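Local coordinates for acetoin utilization protein (Exiguobacterium sibiricum, PDB 2Q04) that probably transfers an acyl group from acyl-coenzyme A, as a GNAT-family acetyltransferase whose substrate, possibly related to acetoin use, is not established, at residues E60-Q68 with L116-M126; I73-D82 with P93-A104. One frame throughout, in Å; residues are numbered along the deposited sequence.

Interaction 1. Residues E60-Q68 with L116-M126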
loop_
_atom_site.group_PDB
_atom_site.type_symbol
_atom_site.label_atom_id
_atom_site.label_comp_id
_atom_site.label_asym_id
_atom_site.label_seq_id
_atom_site.Cartn_x
_atom_site.Cartn_y
_atom_site.Cartn_z
ATOM N N GLU A 60 -5.940 7.397 -11.337
ATOM C CA GLU A 60 -6.389 6.577 -10.207
ATOM C C GLU A 60 -5.462 6.702 -8.970
ATOM O O GLU A 60 -5.812 6.250 -7.869
ATOM C CB GLU A 60 -6.500 5.099 -10.631
ATOM C CG GLU A 60 -5.166 4.293 -10.590
ATOM C CD GLU A 60 -4.190 4.651 -11.727
ATOM O OE1 GLU A 60 -4.558 5.450 -12.630
ATOM O OE2 GLU A 60 -3.060 4.115 -11.717
ATOM N N GLY A 61 -4.300 7.333 -9.158
ATOM C CA GLY A 61 -3.257 7.389 -8.116
ATOM C C GLY A 61 -3.661 8.115 -6.835
ATOM O O GLY A 61 -4.300 9.155 -6.881
ATOM N N ARG A 62 -3.260 7.552 -5.690
ATOM C CA ARG A 62 -3.516 8.154 -4.382
ATOM C C ARG A 62 -2.302 8.010 -3.483
ATOM O O ARG A 62 -1.797 6.889 -3.261
ATOM C CB ARG A 62 -4.709 7.489 -3.705
ATOM C CG ARG A 62 -5.959 7.575 -4.478
ATOM C CD ARG A 62 -7.116 7.096 -3.691
ATOM N NE ARG A 62 -8.366 7.343 -4.399
ATOM C CZ ARG A 62 -9.561 7.461 -3.815
ATOM N NH1 ARG A 62 -9.674 7.379 -2.492
ATOM N NH2 ARG A 62 -10.640 7.693 -4.555
ATOM N N ILE A 63 -1.852 9.134 -2.937
ATOM C CA ILE A 63 -0.757 9.143 -1.978
ATOM C C ILE A 63 -1.252 9.742 -0.656
ATOM O O ILE A 63 -1.601 10.903 -0.592
ATOM C CB ILE A 63 0.449 9.989 -2.496
ATOM C CG1 ILE A 63 0.997 9.419 -3.829
ATOM C CG2 ILE A 63 1.560 10.057 -1.431
ATOM C CD1 ILE A 63 1.659 8.049 -3.708
ATOM N N ILE A 64 -1.358 8.906 0.361
ATOM C CA ILE A 64 -1.671 9.363 1.697
ATOM C C ILE A 64 -0.360 9.410 2.477
ATOM O O ILE A 64 0.463 8.486 2.381
ATOM C CB ILE A 64 -2.698 8.414 2.408
ATOM C CG1 ILE A 64 -4.108 8.601 1.812
ATOM C CG2 ILE A 64 -2.736 8.687 3.920
ATOM C CD1 ILE A 64 -4.233 8.194 0.349
ATOM N N ILE A 65 -0.152 10.496 3.225
ATOM C CA ILE A 65 1.136 10.738 3.893
ATOM C C ILE A 65 1.001 10.912 5.395
ATOM O O ILE A 65 -0.035 11.334 5.883
ATOM C CB ILE A 65 1.816 11.995 3.334
ATOM C CG1 ILE A 65 0.944 13.249 3.599
ATOM C CG2 ILE A 65 2.088 11.828 1.843
ATOM C CD1 ILE A 65 1.607 14.536 3.223
ATOM N N ALA A 66 2.046 10.511 6.118
ATOM C CA ALA A 66 2.200 10.845 7.528
ATOM C C ALA A 66 3.240 11.940 7.576
ATOM O O ALA A 66 4.370 11.748 7.125
ATOM C CB ALA A 66 2.648 9.653 8.315
ATOM N N ARG A 67 2.858 13.091 8.126
ATOM C CA ARG A 67 3.606 14.309 7.920
ATOM C C ARG A 67 3.816 15.114 9.213
ATOM O O ARG A 67 2.952 15.151 10.083
ATOM C CB ARG A 67 2.862 15.171 6.885
ATOM C CG ARG A 67 3.499 16.483 6.584
ATOM C CD ARG A 67 2.666 17.291 5.576
ATOM N NE ARG A 67 1.290 17.551 6.041
ATOM C CZ ARG A 67 0.963 18.440 6.998
ATOM N NH1 ARG A 67 1.900 19.077 7.674
ATOM N NH2 ARG A 67 -0.307 18.633 7.319
ATOM N N GLN A 68 5.004 15.712 9.331
ATOM C CA GLN A 68 5.298 16.689 10.368
ATOM C C GLN A 68 5.892 17.901 9.690
ATOM O O GLN A 68 6.988 17.838 9.180
ATOM C CB GLN A 68 6.294 16.128 11.380
ATOM C CG GLN A 68 5.664 15.340 12.519
ATOM C CD GLN A 68 6.650 15.067 13.662
ATOM O OE1 GLN A 68 7.868 14.982 13.446
ATOM N NE2 GLN A 68 6.125 14.930 14.879
ATOM N N LEU A 116 -2.433 5.375 8.691
ATOM C CA LEU A 116 -2.205 5.618 7.290
ATOM C C LEU A 116 -3.261 4.855 6.479
ATOM O O LEU A 116 -3.868 5.409 5.560
ATOM C CB LEU A 116 -0.805 5.138 6.910
ATOM C CG LEU A 116 0.117 6.067 6.128
ATOM C CD1 LEU A 116 -0.017 7.466 6.534
ATOM C CD2 LEU A 116 1.559 5.602 6.317
ATOM N N LEU A 117 -3.517 3.600 6.869
ATOM C CA LEU A 117 -4.508 2.768 6.181
ATOM C C LEU A 117 -5.938 3.219 6.491
ATOM O O LEU A 117 -6.800 3.196 5.613
ATOM C CB LEU A 117 -4.336 1.286 6.559
ATOM C CG LEU A 117 -3.065 0.564 6.046
ATOM C CD1 LEU A 117 -2.956 -0.828 6.675
ATOM C CD2 LEU A 117 -3.053 0.469 4.532
ATOM N N GLU A 118 -6.187 3.621 7.744
ATOM C CA GLU A 118 -7.519 4.115 8.148
ATOM C C GLU A 118 -7.950 5.307 7.298
ATOM O O GLU A 118 -9.044 5.326 6.753
ATOM C CB GLU A 118 -7.526 4.531 9.626
ATOM C CG GLU A 118 -7.661 3.385 10.616
ATOM C CD GLU A 118 -7.715 3.872 12.077
ATOM O OE1 GLU A 118 -8.290 4.967 12.331
ATOM O OE2 GLU A 118 -7.193 3.156 12.964
ATOM N N VAL A 119 -7.088 6.314 7.226
ATOM C CA VAL A 119 -7.382 7.530 6.485
ATOM C C VAL A 119 -7.540 7.237 4.989
ATOM O O VAL A 119 -8.318 7.898 4.295
ATOM C CB VAL A 119 -6.270 8.593 6.698
ATOM C CG1 VAL A 119 -6.504 9.816 5.805
ATOM C CG2 VAL A 119 -6.211 9.003 8.156
ATOM N N SER A 120 -6.818 6.230 4.508
ATOM C CA SER A 120 -6.929 5.807 3.119
ATOM C C SER A 120 -8.325 5.239 2.803
ATOM O O SER A 120 -8.856 5.468 1.719
ATOM C CB SER A 120 -5.850 4.766 2.786
ATOM O OG SER A 120 -4.555 5.351 2.772
HETATM N N MSE A 121 -8.921 4.525 3.768
HETATM C CA MSE A 121 -10.225 3.865 3.556
HETATM C C MSE A 121 -11.419 4.749 3.935
HETATM O O MSE A 121 -12.566 4.342 3.767
HETATM C CB MSE A 121 -10.297 2.548 4.344
HETATM C CG MSE A 121 -9.213 1.554 3.986
HETATM SE SE MSE A 121 -9.122 1.206 2.087
HETATM C CE MSE A 121 -7.458 0.359 2.036
ATOM N N LEU A 122 -11.146 5.957 4.436
ATOM C CA LEU A 122 -12.220 6.904 4.793
ATOM C C LEU A 122 -13.022 7.334 3.566
ATOM O O LEU A 122 -14.194 7.731 3.684
ATOM C CB LEU A 122 -11.650 8.139 5.492
ATOM C CG LEU A 122 -11.361 8.003 6.983
ATOM C CD1 LEU A 122 -10.851 9.340 7.549
ATOM C CD2 LEU A 122 -12.606 7.549 7.730
ATOM N N ASP A 123 -12.376 7.307 2.400
ATOM C CA ASP A 123 -13.041 7.631 1.144
ATOM C C ASP A 123 -13.982 6.481 0.745
ATOM O O ASP A 123 -13.522 5.353 0.498
ATOM C CB ASP A 123 -12.001 7.870 0.040
ATOM C CG ASP A 123 -12.609 8.487 -1.223
ATOM O OD1 ASP A 123 -13.836 8.406 -1.402
ATOM O OD2 ASP A 123 -11.851 9.056 -2.029
ATOM N N PRO A 124 -15.307 6.764 0.671
ATOM C CA PRO A 124 -16.275 5.727 0.288
ATOM C C PRO A 124 -15.979 5.093 -1.079
ATOM O O PRO A 124 -16.530 4.044 -1.397
ATOM C CB PRO A 124 -17.606 6.485 0.240
ATOM C CG PRO A 124 -17.390 7.715 1.047
ATOM C CD PRO A 124 -15.962 8.065 0.931
ATOM N N ALA A 125 -15.140 5.758 -1.884
ATOM C CA ALA A 125 -14.763 5.258 -3.224
ATOM C C ALA A 125 -13.964 3.986 -3.145
ATOM O O ALA A 125 -14.002 3.173 -4.062
ATOM C CB ALA A 125 -13.971 6.319 -3.981
HETATM N N MSE A 126 -13.244 3.802 -2.036
HETATM C CA MSE A 126 -12.381 2.608 -1.853
HETATM C C MSE A 126 -13.197 1.315 -1.762
HETATM O O MSE A 126 -12.654 0.214 -1.969
HETATM C CB MSE A 126 -11.513 2.760 -0.592
HETATM C CG MSE A 126 -10.642 3.983 -0.601
HETATM SE SE MSE A 126 -9.487 4.013 -2.120
HETATM C CE MSE A 126 -7.861 3.395 -1.317
#

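Interaction 2. Residues I73-D82 with P93-A104. With CA (calcium ion), chain G.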
loop_
_atom_site.group_PDB
_atom_site.type_symbol
_atom_site.label_atom_id
_atom_site.label_comp_id
_atom_site.label_asym_id
_atom_site.label_seq_id
_atom_site.Cartn_x
_atom_site.Cartn_y
_atom_site.Cartn_z
ATOM N N ILE A 73 7.202 11.611 6.876
ATOM C CA ILE A 73 7.888 10.556 7.646
ATOM C C ILE A 73 7.235 9.194 7.423
ATOM O O ILE A 73 7.608 8.206 8.042
ATOM C CB ILE A 73 7.954 10.905 9.197
ATOM C CG1 ILE A 73 6.548 11.019 9.816
ATOM C CG2 ILE A 73 8.689 12.189 9.404
ATOM C CD1 ILE A 73 5.945 9.696 10.244
ATOM N N GLY A 74 6.290 9.148 6.501
ATOM C CA GLY A 74 5.623 7.925 6.157
ATOM C C GLY A 74 4.627 8.156 5.042
ATOM O O GLY A 74 4.188 9.278 4.816
ATOM N N TYR A 75 4.272 7.089 4.337
ATOM C CA TYR A 75 3.325 7.185 3.246
ATOM C C TYR A 75 2.727 5.833 2.909
ATOM O O TYR A 75 3.242 4.789 3.312
ATOM C CB TYR A 75 4.004 7.751 2.005
ATOM C CG TYR A 75 5.117 6.870 1.467
ATOM C CD1 TYR A 75 4.835 5.783 0.637
ATOM C CD2 TYR A 75 6.456 7.129 1.782
ATOM C CE1 TYR A 75 5.852 4.971 0.143
ATOM C CE2 TYR A 75 7.480 6.324 1.293
ATOM C CZ TYR A 75 7.171 5.246 0.472
ATOM O OH TYR A 75 8.172 4.446 -0.017
ATOM N N VAL A 76 1.638 5.864 2.153
ATOM C CA VAL A 76 1.059 4.674 1.596
ATOM C C VAL A 76 0.519 5.029 0.222
ATOM O O VAL A 76 -0.101 6.089 0.050
ATOM C CB VAL A 76 -0.064 4.091 2.503
ATOM C CG1 VAL A 76 -1.202 5.086 2.670
ATOM C CG2 VAL A 76 -0.577 2.781 1.934
ATOM N N THR A 77 0.797 4.164 -0.774
ATOM C CA THR A 77 0.478 4.470 -2.184
ATOM C C THR A 77 -0.589 3.557 -2.751
ATOM O O THR A 77 -0.705 2.402 -2.355
ATOM C CB THR A 77 1.719 4.346 -3.080
ATOM O OG1 THR A 77 2.040 2.961 -3.273
ATOM C CG2 THR A 77 2.901 5.064 -2.467
ATOM N N PHE A 78 -1.376 4.097 -3.691
ATOM C CA PHE A 78 -2.383 3.324 -4.402
ATOM C C PHE A 78 -2.335 3.678 -5.844
ATOM O O PHE A 78 -2.231 4.849 -6.196
ATOM C CB PHE A 78 -3.778 3.614 -3.866
ATOM C CG PHE A 78 -3.952 3.266 -2.462
ATOM C CD1 PHE A 78 -4.420 2.013 -2.098
ATOM C CD2 PHE A 78 -3.633 4.180 -1.460
ATOM C CE1 PHE A 78 -4.569 1.671 -0.753
ATOM C CE2 PHE A 78 -3.783 3.851 -0.127
ATOM C CZ PHE A 78 -4.258 2.596 0.229
ATOM N N LEU A 79 -2.402 2.666 -6.695
ATOM C CA LEU A 79 -2.426 2.864 -8.137
ATOM C C LEU A 79 -2.798 1.559 -8.791
ATOM O O LEU A 79 -2.910 0.527 -8.113
ATOM C CB LEU A 79 -1.052 3.340 -8.648
ATOM C CG LEU A 79 0.139 2.376 -8.491
ATOM C CD1 LEU A 79 1.336 2.893 -9.280
ATOM C CD2 LEU A 79 0.510 2.159 -7.010
ATOM N N TYR A 80 -2.988 1.581 -10.107
ATOM C CA TYR A 80 -3.282 0.352 -10.835
ATOM C C TYR A 80 -2.060 -0.537 -10.861
ATOM O O TYR A 80 -0.936 -0.044 -10.881
ATOM C CB TYR A 80 -3.751 0.648 -12.261
ATOM C CG TYR A 80 -5.192 1.089 -12.350
ATOM C CD1 TYR A 80 -6.192 0.412 -11.653
ATOM C CD2 TYR A 80 -5.568 2.126 -13.191
ATOM C CE1 TYR A 80 -7.499 0.796 -11.736
ATOM C CE2 TYR A 80 -6.889 2.519 -13.291
ATOM C CZ TYR A 80 -7.853 1.846 -12.566
ATOM O OH TYR A 80 -9.176 2.225 -12.660
ATOM N N PRO A 81 -2.275 -1.871 -10.841
ATOM C CA PRO A 81 -1.171 -2.827 -10.842
ATOM C C PRO A 81 -0.195 -2.620 -11.996
ATOM O O PRO A 81 -0.579 -2.138 -13.050
ATOM C CB PRO A 81 -1.881 -4.179 -10.971
ATOM C CG PRO A 81 -3.236 -3.951 -10.454
ATOM C CD PRO A 81 -3.586 -2.550 -10.790
ATOM N N ASP A 82 1.058 -3.011 -11.780
ATOM C CA ASP A 82 2.125 -2.831 -12.783
ATOM C C ASP A 82 1.831 -3.629 -14.065
ATOM O O ASP A 82 1.552 -4.819 -14.001
ATOM C CB ASP A 82 3.484 -3.273 -12.189
ATOM C CG ASP A 82 4.660 -2.981 -13.122
ATOM O OD1 ASP A 82 4.919 -3.792 -14.036
ATOM O OD2 ASP A 82 5.358 -1.968 -12.899
ATOM N N PRO A 93 -10.859 -2.494 -14.375
ATOM C CA PRO A 93 -10.556 -1.224 -13.713
ATOM C C PRO A 93 -10.979 -1.165 -12.220
ATOM O O PRO A 93 -10.792 -0.124 -11.567
ATOM C CB PRO A 93 -11.352 -0.210 -14.534
ATOM C CG PRO A 93 -12.503 -0.977 -15.071
ATOM C CD PRO A 93 -12.048 -2.395 -15.246
ATOM N N TYR A 94 -11.547 -2.261 -11.696
ATOM C CA TYR A 94 -11.957 -2.323 -10.282
ATOM C C TYR A 94 -10.869 -2.943 -9.408
ATOM O O TYR A 94 -11.050 -3.104 -8.207
ATOM C CB TYR A 94 -13.253 -3.118 -10.132
ATOM C CG TYR A 94 -14.438 -2.496 -10.846
ATOM C CD1 TYR A 94 -15.132 -1.432 -10.279
ATOM C CD2 TYR A 94 -14.861 -2.971 -12.078
ATOM C CE1 TYR A 94 -16.193 -0.857 -10.920
ATOM C CE2 TYR A 94 -15.920 -2.411 -12.721
ATOM C CZ TYR A 94 -16.592 -1.345 -12.140
ATOM O OH TYR A 94 -17.666 -0.772 -12.784
ATOM N N ILE A 95 -9.747 -3.307 -10.017
ATOM C CA ILE A 95 -8.629 -3.851 -9.273
ATOM C C ILE A 95 -7.540 -2.783 -9.098
ATOM O O ILE A 95 -6.993 -2.259 -10.076
ATOM C CB ILE A 95 -8.060 -5.124 -9.945
ATOM C CG1 ILE A 95 -9.076 -6.266 -9.815
ATOM C CG2 ILE A 95 -6.724 -5.531 -9.294
ATOM C CD1 ILE A 95 -8.635 -7.566 -10.433
ATOM N N LEU A 96 -7.273 -2.441 -7.837
ATOM C CA LEU A 96 -6.332 -1.398 -7.487
ATOM C C LEU A 96 -5.232 -1.995 -6.629
ATOM O O LEU A 96 -5.476 -2.920 -5.871
ATOM C CB LEU A 96 -7.061 -0.304 -6.699
ATOM C CG LEU A 96 -6.347 1.031 -6.514
ATOM C CD1 LEU A 96 -6.182 1.749 -7.843
ATOM C CD2 LEU A 96 -7.124 1.894 -5.545
ATOM N N GLU A 97 -4.021 -1.480 -6.753
ATOM C CA GLU A 97 -2.922 -1.979 -5.941
ATOM C C GLU A 97 -2.478 -0.970 -4.887
ATOM O O GLU A 97 -2.289 0.199 -5.178
ATOM C CB GLU A 97 -1.719 -2.387 -6.809
ATOM C CG GLU A 97 -0.592 -3.086 -5.991
ATOM C CD GLU A 97 0.686 -3.293 -6.780
ATOM O OE1 GLU A 97 0.721 -2.926 -7.965
ATOM O OE2 GLU A 97 1.669 -3.797 -6.194
ATOM N N LEU A 98 -2.407 -1.433 -3.650
ATOM C CA LEU A 98 -1.728 -0.723 -2.615
ATOM C C LEU A 98 -0.267 -0.966 -2.881
ATOM O O LEU A 98 0.248 -2.049 -2.609
ATOM C CB LEU A 98 -2.138 -1.279 -1.233
ATOM C CG LEU A 98 -1.674 -0.542 0.042
ATOM C CD1 LEU A 98 -2.326 -1.175 1.263
ATOM C CD2 LEU A 98 -0.144 -0.548 0.196
ATOM N N GLY A 99 0.361 -0.027 -3.564
ATOM C CA GLY A 99 1.732 -0.207 -4.025
ATOM C C GLY A 99 2.677 -0.490 -2.892
ATOM O O GLY A 99 3.247 -1.572 -2.808
ATOM N N ALA A 100 2.806 0.476 -1.983
ATOM C CA ALA A 100 3.712 0.345 -0.863
ATOM C C ALA A 100 3.260 1.181 0.335
ATOM O O ALA A 100 2.357 2.016 0.232
ATOM C CB ALA A 100 5.121 0.742 -1.283
ATOM N N ILE A 101 3.879 0.910 1.477
ATOM C CA ILE A 101 3.621 1.629 2.707
ATOM C C ILE A 101 4.901 1.632 3.505
ATOM O O ILE A 101 5.442 0.586 3.812
ATOM C CB ILE A 101 2.486 0.968 3.525
ATOM C CG1 ILE A 101 2.158 1.795 4.768
ATOM C CG2 ILE A 101 2.853 -0.437 3.923
ATOM C CD1 ILE A 101 0.900 1.349 5.465
ATOM N N GLU A 102 5.433 2.812 3.757
ATOM C CA GLU A 102 6.712 2.928 4.423
ATOM C C GLU A 102 6.671 4.009 5.501
ATOM O O GLU A 102 5.988 5.000 5.361
ATOM C CB GLU A 102 7.816 3.233 3.393
ATOM C CG GLU A 102 9.226 2.989 3.906
ATOM C CD GLU A 102 10.305 3.222 2.837
ATOM O OE1 GLU A 102 9.945 3.484 1.652
ATOM O OE2 GLU A 102 11.513 3.136 3.188
ATOM N N VAL A 103 7.390 3.771 6.590
ATOM C CA VAL A 103 7.413 4.681 7.727
ATOM C C VAL A 103 8.820 4.721 8.311
ATOM O O VAL A 103 9.404 3.677 8.589
ATOM C CB VAL A 103 6.437 4.210 8.832
ATOM C CG1 VAL A 103 6.547 5.111 10.068
ATOM C CG2 VAL A 103 4.998 4.169 8.300
ATOM N N ALA A 104 9.357 5.929 8.506
ATOM C CA ALA A 104 10.705 6.088 9.067
ATOM C C ALA A 104 10.871 5.239 10.330
ATOM O O ALA A 104 9.967 5.160 11.156
ATOM C CB ALA A 104 10.985 7.552 9.374
HETATM CA CA CA G . 4.063 -3.864 -2.453
HETATM O O HOH W 1 1.861 -0.720 -9.777
HETATM O O HOH W 2 1.722 -4.198 -3.649
HETATM O O HOH W 3 2.667 -3.649 -0.468
HETATM O O HOH W 4 5.948 -4.072 -4.406
#

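Interaction 1. Residues E60-Q68 with L116-M126
Arg62 reaches from the strand to Asp123, beyond the helix, in a salt bridge whose two N-H bonds converge on one carboxylate oxygen: NH1 lies 2.8 Å from Asp123 OD2, and the bond from NH2 is the longer. Both bonds are weak, bent well away from straight at the hydrogen. OD2 meets the guanidinium at its edge, near its plane, and the guanidinium and carboxylate planes are 29° apart. Over one guanidinium face sits the selenium of selenomethionine Met126, with SE 3.4 Å from Arg62 NH1, while Ala125 CB approaches NH2 obliquely.

Further along, Ile64 lies against the helix. Its CG1 is 3.4 Å from Ser120 OG; with CG1 opposite the carbonyl carbon (chi1 -73°), CG2 is turned toward Leu116, 4.0 Å from CD1. Leu116 CD1 also touches Ala66, 3.9 Å from its CB. Strand 62-68 and helix 116-121 approach to 8.6 Å between axes and run at 139°, the helix-on-sheet packing of a GNAT domain, in which helix 112-121 covers a face of the central sheet.

Second-shell bonds position these groups. Ser120 OG donates to Leu116 O at 2.9 Å, and Ser120 N binds the same oxygen from the opposite face of its plane; this fixes the hydroxyl that faces Ile64. Asp123 OD1 accepts from Ala125 N in an Asx turn, met from above the carboxylate plane, which leaves OD2 to Arg62 and to the backbone N of Gln6. Leu116 and Val119 also touch Ile21 of strand 19-23.

Interaction 2. Residues I73-D82 with P93-A104
The Tyr75 ring has the backbone of Glu102 over one face, its N 4.2 Å above the plane and displaced from the ring centre. The two side chains lie side by side, ring and carboxylate planes 66° apart, and Tyr75 OH makes a weak bond to Glu102 OE1 at 2.6 Å; OE2 of that glutamate accepts from Ala41 N. Tyr80 is met at its edge, in plane, by Ile95 O, 3.2 Å from CD1, and its hydroxyl donates to a lone pair of Pro93 O at 3.1 Å, besides bonding Gly1 N. A phenylalanine in place of Tyr80 would probably leave Pro93 O and Gly1 N without this hydroxyl and the loop before strand 95-103 less firmly tied. The Phe78 ring runs obliquely past Leu98, with CE1 3.7 Å from CG.

Backbone bonds join Tyr75 with Glu102 and Leu79 with Glu97 as antiparallel hydrogen-bonded pairs. Between them the pattern is irregular. Thr77 N keeps its bond to Ala100 O, but Ala100 N, which in a regular pair would be expected to bond Thr77 O, goes instead to Thr77 OG1 at 2.9 Å, the hydroxyl tucked over its own backbone (chi1 74°). Thr77 O takes Gly99 N, weakly.

Beside this irregularity Gly99 O binds a calcium ion at 2.5 Å, together with three waters and Thr134 O. One of those waters also donates to Glu97 OE2, 2.6 Å away, and to Leu98 O. The distorted antiparallel pair, adjoining parallel strand 130-135, is consistent with the GNAT core, where a bulged central strand borders the acyl-coenzyme A cleft.

The two contacts have centres 9 Å apart and share one mixed sheet, in which strand 62-68 pairs antiparallel with strand 71-79, and that in turn with strand 95-103. Both segments of interaction 2 fall between those of interaction 1 in sequence: the strands come in succession, and helix 112-121 then returns to lie over them. The contacts meet directly. Ala66 N and O probably bond to Gly74 O and Ile73 N at a classic beta bulge, and Ser120 OG packs 3.4 Å from both Val76 CG1 and Phe78 CE2. One helix thus covers neighbouring strands of the GNAT core, while one of the two calcium ions is bound at strand 95-103.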